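Agap007691-pb (Anopheles gambiae, PDB 5C98) is a serpin of unknown function that may inhibit serine proteases. Local coordinates at residues E285-K290 with F321-Y326. Numbering follows the deposited sequence.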
# COMPACT_ATOMS: atom_id res chain seq x y z
N GLU A 285 5.71 -6.02 -3.78
CA GLU A 285 6.08 -5.06 -4.81
C GLU A 285 6.66 -3.80 -4.19
O GLU A 285 6.06 -3.20 -3.29
CB GLU A 285 4.88 -4.69 -5.69
CG GLU A 285 4.38 -5.83 -6.62
CD GLU A 285 5.34 -6.23 -7.71
OE1 GLU A 285 6.21 -5.43 -8.11
OE2 GLU A 285 5.24 -7.41 -8.17
N LYS A 286 7.82 -3.41 -4.70
CA LYS A 286 8.49 -2.17 -4.35
C LYS A 286 8.04 -1.09 -5.33
O LYS A 286 8.05 -1.32 -6.55
CB LYS A 286 10.00 -2.37 -4.46
CG LYS A 286 10.84 -1.14 -4.14
CD LYS A 286 12.33 -1.46 -4.08
CE LYS A 286 12.90 -1.79 -5.43
NZ LYS A 286 14.23 -2.44 -5.28
N THR A 287 7.64 0.06 -4.81
CA THR A 287 7.19 1.18 -5.62
C THR A 287 7.86 2.45 -5.13
O THR A 287 8.53 2.47 -4.10
CB THR A 287 5.67 1.33 -5.55
OG1 THR A 287 5.26 1.53 -4.19
CG2 THR A 287 4.99 0.09 -6.10
N ASP A 288 7.61 3.55 -5.85
CA ASP A 288 8.33 4.81 -5.66
C ASP A 288 7.31 5.92 -5.48
O ASP A 288 6.95 6.59 -6.45
CB ASP A 288 9.24 5.07 -6.86
CG ASP A 288 10.20 6.22 -6.63
OD1 ASP A 288 10.04 6.95 -5.65
OD2 ASP A 288 11.13 6.40 -7.46
N PRO A 289 6.84 6.15 -4.26
CA PRO A 289 5.97 7.31 -4.00
C PRO A 289 6.51 8.62 -4.51
O PRO A 289 5.72 9.52 -4.83
CB PRO A 289 5.84 7.30 -2.47
CG PRO A 289 6.02 5.89 -2.09
CD PRO A 289 6.90 5.23 -3.11
N LYS A 290 7.82 8.82 -4.52
CA LYS A 290 8.34 10.09 -5.04
C LYS A 290 7.91 10.29 -6.49
O LYS A 290 7.45 11.37 -6.87
CB LYS A 290 9.86 10.12 -4.90
CG LYS A 290 10.49 11.20 -5.75
CD LYS A 290 11.96 11.38 -5.43
CE LYS A 290 12.60 12.27 -6.44
NZ LYS A 290 14.07 12.37 -6.22
N PHE A 321 11.67 8.39 -1.39
CA PHE A 321 10.60 7.75 -0.60
C PHE A 321 10.23 6.49 -1.35
O PHE A 321 9.69 6.57 -2.46
CB PHE A 321 9.40 8.70 -0.46
CG PHE A 321 8.28 8.17 0.42
CD1 PHE A 321 8.44 7.01 1.17
CD2 PHE A 321 7.08 8.84 0.49
CE1 PHE A 321 7.40 6.53 2.00
CE2 PHE A 321 6.05 8.35 1.30
CZ PHE A 321 6.22 7.21 2.04
N ILE A 322 10.55 5.33 -0.78
CA ILE A 322 10.26 4.02 -1.35
C ILE A 322 9.26 3.31 -0.45
O ILE A 322 9.40 3.33 0.78
CB ILE A 322 11.54 3.18 -1.49
CG1 ILE A 322 12.53 3.85 -2.46
CG2 ILE A 322 11.21 1.77 -1.96
CD1 ILE A 322 12.03 4.04 -3.86
N GLN A 323 8.30 2.64 -1.07
CA GLN A 323 7.34 1.79 -0.38
C GLN A 323 7.47 0.35 -0.86
O GLN A 323 7.77 0.09 -2.02
CB GLN A 323 5.91 2.25 -0.59
CG GLN A 323 4.87 1.47 0.15
CD GLN A 323 3.50 2.12 0.11
OE1 GLN A 323 2.81 2.12 -0.92
NE2 GLN A 323 3.08 2.69 1.23
N HIS A 324 7.25 -0.60 0.05
CA HIS A 324 7.22 -2.02 -0.30
C HIS A 324 6.05 -2.65 0.42
O HIS A 324 5.90 -2.48 1.64
CB HIS A 324 8.54 -2.69 0.12
CG HIS A 324 8.96 -3.83 -0.75
ND1 HIS A 324 10.27 -4.02 -1.14
CD2 HIS A 324 8.26 -4.86 -1.27
CE1 HIS A 324 10.36 -5.11 -1.87
NE2 HIS A 324 9.15 -5.65 -1.97
N CYS A 325 5.18 -3.30 -0.34
CA CYS A 325 3.96 -3.85 0.19
C CYS A 325 3.90 -5.35 -0.05
O CYS A 325 4.47 -5.85 -1.03
CB CYS A 325 2.75 -3.23 -0.46
SG CYS A 325 2.47 -1.49 0.04
N TYR A 326 3.18 -6.04 0.82
CA TYR A 326 3.03 -7.48 0.76
C TYR A 326 1.59 -7.86 1.07
O TYR A 326 0.96 -7.29 1.97
CB TYR A 326 3.93 -8.14 1.79
CG TYR A 326 3.74 -9.65 1.95
CD1 TYR A 326 4.33 -10.53 1.06
CD2 TYR A 326 2.96 -10.16 2.97
CE1 TYR A 326 4.14 -11.94 1.19
CE2 TYR A 326 2.77 -11.55 3.12
CZ TYR A 326 3.38 -12.42 2.24
OH TYR A 326 3.21 -13.80 2.38
O HOH W 1 3.56 3.49 -3.27
O HOH W 2 12.35 7.72 -4.06
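Pro289 sets CG and CB over one face of the Phe321 ring, its own ring tilted to it, at the point where an antiparallel strand pair of the serpin fold gives way to a helix. Strand 320-328, in the large central sheet, runs between strand 169-177 and the end of strand 270-287; helix 289-295 starts after one intervening residue, Asp288. Pro289 CG sits 4.0 Å from the centroid of the Phe321 ring and only 7° off its normal, a CH-pi contact, while CB bears on CD2. Phe321 reaches this spot with CG trans to its own N (chi1 -176°). Val46 of helix 43-51 touches both rings and Gln323, so this is the tightly packed, buried side.

Four backbone bonds join Glu285 to Cys325 and Thr287 to Gln323, two for each pair. The straightest runs from Thr287 N to Gln323 O (2.8 Å, 171°). Between them lies the non-hydrogen-bonded pair Lys286 and His324, where Lys286 CB rests over the imidazole face, 3.9 Å from the ring centroid. The ring is tied down from beyond the pair, with ND1 bonded to Phe154 O.

The looser side belongs to Lys286 and Lys290, both exposed. Lys286 brushes Ile322 CG2 with CG, then bends at chi3 and carries NZ off to a salt bridge with Asp159. Lys290 extends away from the strand, though its backbone N gives a weak capping bond to OD1 of Asp288, the N-cap residue.

Water fills in at two places. One molecule bridges Thr287 OG1 and Gln323 OE1, whose amide is also held by Ser42 N at OE1 and Ser173 OG at NE2. The second donates to Asp288 OD1 at 2.9 Å and accepts from Phe321 N at 2.8 Å.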